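Local coordinates for inner membrane lipoprotein SadB (Salmonella enterica, PDB 4C47) that is required for proper surface expression of the trimeric autotransporter adhesin SadA and could take a direct part in its biogenesis, at residues Lys8-Val11 with Glu12-Glu16; Glu29-Gln32 with Lys33-Glu36; Pro141-Lys144 with Gln145-Asn149. All blocks are in the same frame, centred on the assembly; numbering follows the deposited sequence.

In the fold
Near the N terminus, helix 8-71 of the trimeric coiled coil carries both interaction 1 (Lys8-Glu16) and interaction 2 (Glu29-Glu36), their centres about 31 Å apart and each touching the other two subunits. Interaction 3 (Pro141-Asn149) comes much later, in the globular beta-sandwich domain, where helix 140-146 runs into strand 148-153; its centre is about 81 Å from that of interaction 1 and about 56 Å from that of interaction 2. All three are local contacts, so none closes a long loop, and they follow in series without nesting or crossing. The first two belong to the trimer stalk, whereas the third joins a helix to a strand within one subunit.

Interaction 1: residues Lys8-Val11 with Glu12-Glu16; sequences KHLV and EEMKE
His9 and Glu13 face each other one helical turn apart, near the start of the long helix that forms the N-terminal coiled coil of the trimer. Consecutive backbone bonds of the alpha-helical i to i+4 pattern tie the turn together, among them Glu13 N to His9 O at 2.9 Å. Followed outward from the backbone, the Glu13 side chain first meets main-chain oxygens: CB lies 3.4 Å from Leu10 O, and CG comes within 3.2 Å of His9 O. Glu13 CG then rises over one face of the His9 imidazole, 4.0 Å from the ring centroid and 22° off its normal, a CH-pi contact. Next, Glu13 CD passes 3.8 Å from His9 CE1. The Glu13 carboxylate is turned steeply against the ring, with the two planes 77° apart. At the tip, Glu13 OE2 approaches the NE2 and CE1 side of the ring from above the plane, reaching 3.1 Å from His9 NE2. That short approach has too poor an angle for a hydrogen bond, although a carboxylate so close would probably favour a protonated imidazole. A chi1 of 174° puts the His9 ring beside its own carbonyl carbon, on the side where Glu13 stands. On the N-terminal side, the Asp7 carboxylate accepts weak hydrogen bonds from the backbone N-H groups of His9 (at OD1) and Leu10 (at OD2).

Another side of the helix belongs to the trimer interface. Val11 packs on Val11 of the third subunit, and Met14 on its counterparts in both neighbouring subunits, while Met14 O accepts a hydrogen bond from Gln18 NE2 of the third subunit. Leu10 flanks this apolar strip and reaches obliquely across Met14 until Leu10 CD1 rests 3.8 Å from Met14 SD.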
loop_
_atom_site.group_PDB
_atom_site.type_symbol
_atom_site.label_atom_id
_atom_site.label_comp_id
_atom_site.label_asym_id
_atom_site.label_seq_id
_atom_site.Cartn_x
_atom_site.Cartn_y
_atom_site.Cartn_z
ATOM N N LYS A 8 -0.557 -60.222 50.990
ATOM C CA LYS A 8 0.573 -59.301 51.109
ATOM C C LYS A 8 1.121 -58.847 49.754
ATOM O O LYS A 8 1.228 -57.644 49.481
ATOM C CB LYS A 8 1.680 -59.991 51.915
ATOM C CG LYS A 8 2.848 -59.110 52.326
ATOM C CD LYS A 8 2.495 -58.218 53.504
ATOM C CE LYS A 8 3.748 -57.687 54.185
ATOM N NZ LYS A 8 4.624 -58.798 54.655
ATOM N N HIS A 9 1.460 -59.822 48.913
ATOM C CA HIS A 9 2.050 -59.574 47.599
ATOM C C HIS A 9 1.176 -58.690 46.717
ATOM O O HIS A 9 1.665 -57.762 46.070
ATOM C CB HIS A 9 2.318 -60.902 46.886
ATOM C CG HIS A 9 2.793 -60.746 45.474
ATOM N ND1 HIS A 9 1.977 -60.963 44.384
ATOM C CD2 HIS A 9 4.003 -60.398 44.975
ATOM C CE1 HIS A 9 2.663 -60.754 43.275
ATOM N NE2 HIS A 9 3.894 -60.411 43.605
ATOM N N LEU A 10 -0.116 -59.000 46.691
ATOM C CA LEU A 10 -1.091 -58.238 45.924
ATOM C C LEU A 10 -1.098 -56.778 46.383
ATOM O O LEU A 10 -1.130 -55.852 45.564
ATOM C CB LEU A 10 -2.475 -58.873 46.091
ATOM C CG LEU A 10 -3.555 -58.613 45.037
ATOM C CD1 LEU A 10 -4.300 -57.319 45.319
ATOM C CD2 LEU A 10 -2.950 -58.594 43.638
ATOM N N VAL A 11 -1.051 -56.582 47.697
ATOM C CA VAL A 11 -1.000 -55.243 48.279
ATOM C C VAL A 11 0.277 -54.501 47.885
ATOM O O VAL A 11 0.239 -53.304 47.599
ATOM C CB VAL A 11 -1.177 -55.277 49.818
ATOM C CG1 VAL A 11 -0.409 -54.143 50.489
ATOM C CG2 VAL A 11 -2.655 -55.212 50.173
ATOM N N GLU A 12 1.399 -55.214 47.856
ATOM C CA GLU A 12 2.653 -54.621 47.402
ATOM C C GLU A 12 2.555 -54.175 45.943
ATOM O O GLU A 12 2.975 -53.065 45.597
ATOM C CB GLU A 12 3.820 -55.594 47.594
ATOM C CG GLU A 12 4.442 -55.553 48.982
ATOM C CD GLU A 12 5.170 -54.248 49.257
ATOM O OE1 GLU A 12 5.761 -53.682 48.312
ATOM O OE2 GLU A 12 5.147 -53.788 50.417
ATOM N N GLU A 13 1.995 -55.039 45.100
ATOM C CA GLU A 13 1.768 -54.712 43.695
ATOM C C GLU A 13 0.940 -53.432 43.569
ATOM O O GLU A 13 1.325 -52.492 42.863
ATOM C CB GLU A 13 1.061 -55.871 42.982
ATOM C CG GLU A 13 1.863 -57.164 42.902
ATOM C CD GLU A 13 2.643 -57.301 41.605
ATOM O OE1 GLU A 13 2.572 -56.385 40.759
ATOM O OE2 GLU A 13 3.327 -58.332 41.432
ATOM N N MET A 14 -0.191 -53.400 44.271
ATOM C CA MET A 14 -1.066 -52.229 44.269
ATOM C C MET A 14 -0.349 -50.958 44.722
ATOM O O MET A 14 -0.517 -49.902 44.115
ATOM C CB MET A 14 -2.297 -52.466 45.142
ATOM C CG MET A 14 -3.394 -53.263 44.461
ATOM S SD MET A 14 -4.758 -53.606 45.583
ATOM C CE MET A 14 -4.937 -52.012 46.379
ATOM N N LYS A 15 0.445 -51.062 45.785
ATOM C CA LYS A 15 1.206 -49.924 46.288
ATOM C C LYS A 15 2.186 -49.415 45.237
ATOM O O LYS A 15 2.367 -48.204 45.074
ATOM C CB LYS A 15 1.951 -50.301 47.572
ATOM C CG LYS A 15 2.762 -49.168 48.187
ATOM C CD LYS A 15 3.344 -49.564 49.537
ATOM C CE LYS A 15 4.205 -48.450 50.113
ATOM N NZ LYS A 15 3.468 -47.156 50.201
ATOM N N GLU A 16 2.811 -50.345 44.523
ATOM C CA GLU A 16 3.749 -49.978 43.469
ATOM C C GLU A 16 3.036 -49.226 42.343
ATOM O O GLU A 16 3.487 -48.154 41.913
ATOM C CB GLU A 16 4.477 -51.215 42.934
ATOM C CG GLU A 16 5.995 -51.093 42.960
ATOM C CD GLU A 16 6.521 -50.602 44.298
ATOM O OE1 GLU A 16 6.103 -51.147 45.343
ATOM O OE2 GLU A 16 7.356 -49.671 44.305
#

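Interaction 2: residues Glu29-Gln32 with Lys33-Glu36; sequences EKQQ and KEQE
Gln32 reaches forward along the coiled-coil helix toward Glu36, the two side chains lying side by side and pointing the same way. Gln32 NE2 comes to 3.7 Å from Glu36 OE1, with amide and carboxylate planes turned 61° apart. A bend at chi2 (-89°) brings the other end of the amide back over the next residue, where Gln32 OE1 touches Lys33 CG at 4.0 Å. Lys33 itself runs extended beyond CG, which passes 3.4 Å from Glu29 O, the acceptor of the Lys33 backbone N-H. Gln31 keeps company with Glu34: Glu34 CG packs 3.2 Å from Gln31 O, and Glu34 OE2 meets Gln31 CG at 4.0 Å, the amide and carboxylate planes almost perpendicular.

Between the subunits, Gln35 OE1 is hydrogen-bonded to Gln35 NE2 of the second subunit, and Gln32 NE2 makes a weak hydrogen bond to Gln35 OE1 of that same subunit. This stretch thus gives the trimer a polar core in which the buried Gln35 amide is satisfied by the neighbouring subunits, so that hydrogen-bond geometry as well as apolar packing probably helps keep the three helices aligned.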
loop_
_atom_site.group_PDB
_atom_site.type_symbol
_atom_site.label_atom_id
_atom_site.label_comp_id
_atom_site.label_asym_id
_atom_site.label_seq_id
_atom_site.Cartn_x
_atom_site.Cartn_y
_atom_site.Cartn_z
ATOM N N GLU A 29 0.158 -32.533 36.492
ATOM C CA GLU A 29 -0.017 -31.250 37.167
ATOM C C GLU A 29 0.976 -30.217 36.636
ATOM O O GLU A 29 0.587 -29.092 36.283
ATOM C CB GLU A 29 0.129 -31.403 38.685
ATOM C CG GLU A 29 -1.039 -32.116 39.359
ATOM C CD GLU A 29 -0.802 -32.350 40.843
ATOM O OE1 GLU A 29 0.374 -32.365 41.265
ATOM O OE2 GLU A 29 -1.792 -32.518 41.587
ATOM N N LYS A 30 2.250 -30.605 36.564
ATOM C CA LYS A 30 3.282 -29.696 36.063
ATOM C C LYS A 30 2.966 -29.206 34.642
ATOM O O LYS A 30 2.992 -27.992 34.351
ATOM C CB LYS A 30 4.658 -30.372 36.114
ATOM C CG LYS A 30 5.826 -29.410 35.930
ATOM C CD LYS A 30 7.086 -29.913 36.623
ATOM C CE LYS A 30 7.613 -31.180 35.973
ATOM N NZ LYS A 30 8.097 -30.936 34.585
ATOM N N GLN A 31 2.645 -30.159 33.771
ATOM C CA GLN A 31 2.295 -29.841 32.391
ATOM C C GLN A 31 1.073 -28.929 32.304
ATOM O O GLN A 31 1.044 -27.990 31.501
ATOM C CB GLN A 31 2.051 -31.115 31.586
ATOM C CG GLN A 31 3.306 -31.732 30.995
ATOM C CD GLN A 31 3.043 -33.079 30.354
ATOM O OE1 GLN A 31 2.745 -34.055 31.040
ATOM N NE2 GLN A 31 3.140 -33.138 29.032
ATOM N N GLN A 32 0.070 -29.204 33.135
ATOM C CA GLN A 32 -1.136 -28.383 33.173
ATOM C C GLN A 32 -0.792 -26.938 33.513
ATOM O O GLN A 32 -1.286 -26.007 32.870
ATOM C CB GLN A 32 -2.147 -28.943 34.176
ATOM C CG GLN A 32 -3.517 -28.275 34.131
ATOM C CD GLN A 32 -3.618 -27.058 35.037
ATOM O OE1 GLN A 32 -2.993 -27.004 36.097
ATOM N NE2 GLN A 32 -4.404 -26.072 34.620
ATOM N N LYS A 33 0.064 -26.755 34.517
ATOM C CA LYS A 33 0.496 -25.409 34.889
ATOM C C LYS A 33 1.212 -24.676 33.748
ATOM O O LYS A 33 0.861 -23.530 33.413
ATOM C CB LYS A 33 1.370 -25.446 36.146
ATOM C CG LYS A 33 0.640 -25.925 37.385
ATOM C CD LYS A 33 1.504 -25.814 38.628
ATOM C CE LYS A 33 0.775 -26.347 39.852
ATOM N NZ LYS A 33 1.547 -26.117 41.105
ATOM N N GLU A 34 2.204 -25.328 33.142
ATOM C CA GLU A 34 2.941 -24.667 32.057
ATOM C C GLU A 34 2.037 -24.328 30.862
ATOM O O GLU A 34 2.168 -23.260 30.249
ATOM C CB GLU A 34 4.181 -25.473 31.634
ATOM C CG GLU A 34 3.892 -26.737 30.844
ATOM C CD GLU A 34 5.151 -27.511 30.487
ATOM O OE1 GLU A 34 6.226 -27.217 31.057
ATOM O OE2 GLU A 34 5.063 -28.417 29.632
ATOM N N GLN A 35 1.104 -25.226 30.559
ATOM C CA GLN A 35 0.128 -24.991 29.499
ATOM C C GLN A 35 -0.770 -23.809 29.836
ATOM O O GLN A 35 -1.136 -23.026 28.958
ATOM C CB GLN A 35 -0.730 -26.233 29.248
ATOM C CG GLN A 35 -0.001 -27.353 28.531
ATOM C CD GLN A 35 -0.934 -28.462 28.091
ATOM O OE1 GLN A 35 -2.148 -28.384 28.290
ATOM N NE2 GLN A 35 -0.372 -29.501 27.486
ATOM N N GLU A 36 -1.125 -23.688 31.111
ATOM C CA GLU A 36 -1.899 -22.550 31.584
ATOM C C GLU A 36 -1.153 -21.260 31.260
ATOM O O GLU A 36 -1.717 -20.332 30.656
ATOM C CB GLU A 36 -2.145 -22.662 33.089
ATOM C CG GLU A 36 -3.058 -21.591 33.650
ATOM C CD GLU A 36 -4.462 -21.683 33.095
ATOM O OE1 GLU A 36 -5.134 -22.707 33.343
ATOM O OE2 GLU A 36 -4.890 -20.736 32.401
#

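Interaction 3: residues Pro141-Lys144 with Gln145-Asn149; sequences PRWK and QLLLN
Between Trp143 and Leu147 the backbone leaves the helical pattern: Gln145 N still bonds to Pro141 O at 2.9 Å, Leu146 N divides between Arg142 O and a weak bond to Trp143 O, and Leu147 N reaches Lys144 O at 3.2 Å. In that last bond, an i to i+3 step, the donor stands well above the carbonyl plane, as the chain turns into the extended conformation of Leu147 (psi 141°).

The turn folds Leu147 back onto the indole of Trp143. Leu147 CG passes 3.3 Å from Trp143 O, and from there the two methyl groups lie on one side of the ring system. Leu147 CD1 sits above the six-membered ring of Trp143, 3.7 Å from its centroid and 11° off the normal, a CH-pi contact. Leu147 CD2 lies over the rim beside Trp143 CE2, 3.7 Å from that atom and 3.8 Å from Trp143 NE1. The first torsion of Trp143 (chi1 175°) turns the indole away from its own backbone N and sets it beside the carbonyl carbon, facing the returning Leu147 side chain. The flanking side chains keep closer to the backbone: Gln145 CG packs 3.3 Å from Pro141 O, whereas Leu146 runs past Arg142 O with its CB and CG.

The indole N-H of Trp143 is hydrogen-bonded to Thr131 O, just beyond strand 124-130, and its ring meets Tyr180 edge-to-face. Leu147 also rests on Thr128, and Leu148 pairs through its backbone with Trp129. The short helix 140-146 is thereby held beside the beta-sandwich, where it leads through Leu147 into strand 148-153, the neighbour of strand 124-130 and an outermost strand of its antiparallel sheet within this chain.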
loop_
_atom_site.group_PDB
_atom_site.type_symbol
_atom_site.label_atom_id
_atom_site.label_comp_id
_atom_site.label_asym_id
_atom_site.label_seq_id
_atom_site.Cartn_x
_atom_site.Cartn_y
_atom_site.Cartn_z
ATOM N N PRO A 141 -22.251 -4.623 -3.494
ATOM C CA PRO A 141 -22.276 -5.671 -4.528
ATOM C C PRO A 141 -23.437 -5.553 -5.516
ATOM O O PRO A 141 -23.236 -5.738 -6.722
ATOM C CB PRO A 141 -22.400 -6.964 -3.714
ATOM C CG PRO A 141 -22.967 -6.545 -2.403
ATOM C CD PRO A 141 -22.381 -5.196 -2.141
ATOM N N ARG A 142 -24.626 -5.249 -5.010
ATOM C CA ARG A 142 -25.810 -5.107 -5.849
ATOM C C ARG A 142 -25.621 -3.963 -6.839
ATOM O O ARG A 142 -25.894 -4.101 -8.038
ATOM C CB ARG A 142 -27.038 -4.852 -4.976
ATOM C CG ARG A 142 -27.154 -5.805 -3.792
ATOM C CD ARG A 142 -28.431 -5.569 -2.999
ATOM N NE ARG A 142 -28.168 -5.049 -1.660
ATOM C CZ ARG A 142 -27.962 -5.809 -0.587
ATOM N NH1 ARG A 142 -27.984 -7.131 -0.692
ATOM N NH2 ARG A 142 -27.733 -5.248 0.593
ATOM N N TRP A 143 -25.143 -2.838 -6.316
ATOM C CA TRP A 143 -24.865 -1.654 -7.116
ATOM C C TRP A 143 -23.867 -1.959 -8.225
ATOM O O TRP A 143 -24.070 -1.567 -9.374
ATOM C CB TRP A 143 -24.326 -0.538 -6.223
ATOM C CG TRP A 143 -23.900 0.677 -6.970
ATOM C CD1 TRP A 143 -24.709 1.578 -7.597
ATOM C CD2 TRP A 143 -22.557 1.143 -7.159
ATOM N NE1 TRP A 143 -23.954 2.573 -8.173
ATOM C CE2 TRP A 143 -22.630 2.329 -7.916
ATOM C CE3 TRP A 143 -21.302 0.671 -6.762
ATOM C CZ2 TRP A 143 -21.494 3.048 -8.287
ATOM C CZ3 TRP A 143 -20.176 1.388 -7.130
ATOM C CH2 TRP A 143 -20.280 2.562 -7.886
ATOM N N LYS A 144 -22.794 -2.663 -7.875
ATOM C CA LYS A 144 -21.781 -3.055 -8.850
ATOM C C LYS A 144 -22.375 -3.948 -9.929
ATOM O O LYS A 144 -22.056 -3.801 -11.109
ATOM C CB LYS A 144 -20.610 -3.765 -8.166
ATOM C CG LYS A 144 -19.743 -2.866 -7.305
ATOM C CD LYS A 144 -18.570 -3.633 -6.721
ATOM C CE LYS A 144 -19.047 -4.855 -5.950
ATOM N NZ LYS A 144 -17.924 -5.604 -5.321
ATOM N N GLN A 145 -23.238 -4.873 -9.521
ATOM C CA GLN A 145 -23.913 -5.746 -10.478
ATOM C C GLN A 145 -24.848 -4.966 -11.404
ATOM O O GLN A 145 -25.102 -5.386 -12.535
ATOM C CB GLN A 145 -24.683 -6.863 -9.765
ATOM C CG GLN A 145 -23.797 -7.933 -9.146
ATOM C CD GLN A 145 -24.590 -9.124 -8.636
ATOM O OE1 GLN A 145 -25.794 -9.236 -8.873
ATOM N NE2 GLN A 145 -23.915 -10.021 -7.929
ATOM N N LEU A 146 -25.356 -3.833 -10.928
ATOM C CA LEU A 146 -26.245 -3.017 -11.751
ATOM C C LEU A 146 -25.500 -2.029 -12.652
ATOM O O LEU A 146 -26.086 -1.446 -13.563
ATOM C CB LEU A 146 -27.268 -2.288 -10.877
ATOM C CG LEU A 146 -28.408 -3.177 -10.373
ATOM C CD1 LEU A 146 -29.309 -2.431 -9.398
ATOM C CD2 LEU A 146 -29.216 -3.715 -11.547
ATOM N N LEU A 147 -24.206 -1.855 -12.403
ATOM C CA LEU A 147 -23.400 -0.920 -13.185
ATOM C C LEU A 147 -23.229 -1.362 -14.635
ATOM O O LEU A 147 -23.051 -2.548 -14.917
ATOM C CB LEU A 147 -22.026 -0.715 -12.537
ATOM C CG LEU A 147 -21.979 0.126 -11.260
ATOM C CD1 LEU A 147 -20.559 0.192 -10.720
ATOM C CD2 LEU A 147 -22.523 1.525 -11.508
ATOM N N LEU A 148 -23.281 -0.400 -15.550
ATOM C CA LEU A 148 -23.093 -0.677 -16.969
ATOM C C LEU A 148 -21.690 -0.287 -17.420
ATOM O O LEU A 148 -21.151 0.728 -16.984
ATOM C CB LEU A 148 -24.149 0.058 -17.793
ATOM C CG LEU A 148 -25.577 -0.447 -17.589
ATOM C CD1 LEU A 148 -26.524 0.696 -17.272
ATOM C CD2 LEU A 148 -26.040 -1.203 -18.819
ATOM N N ASN A 149 -21.095 -1.101 -18.287
ATOM C CA ASN A 149 -19.724 -0.860 -18.723
ATOM C C ASN A 149 -19.518 -1.065 -20.220
ATOM O O ASN A 149 -20.237 -1.838 -20.854
ATOM C CB ASN A 149 -18.746 -1.741 -17.939
ATOM C CG ASN A 149 -18.160 -2.858 -18.783
ATOM O OD1 ASN A 149 -18.794 -3.892 -18.994
ATOM N ND2 ASN A 149 -16.940 -2.653 -19.270
#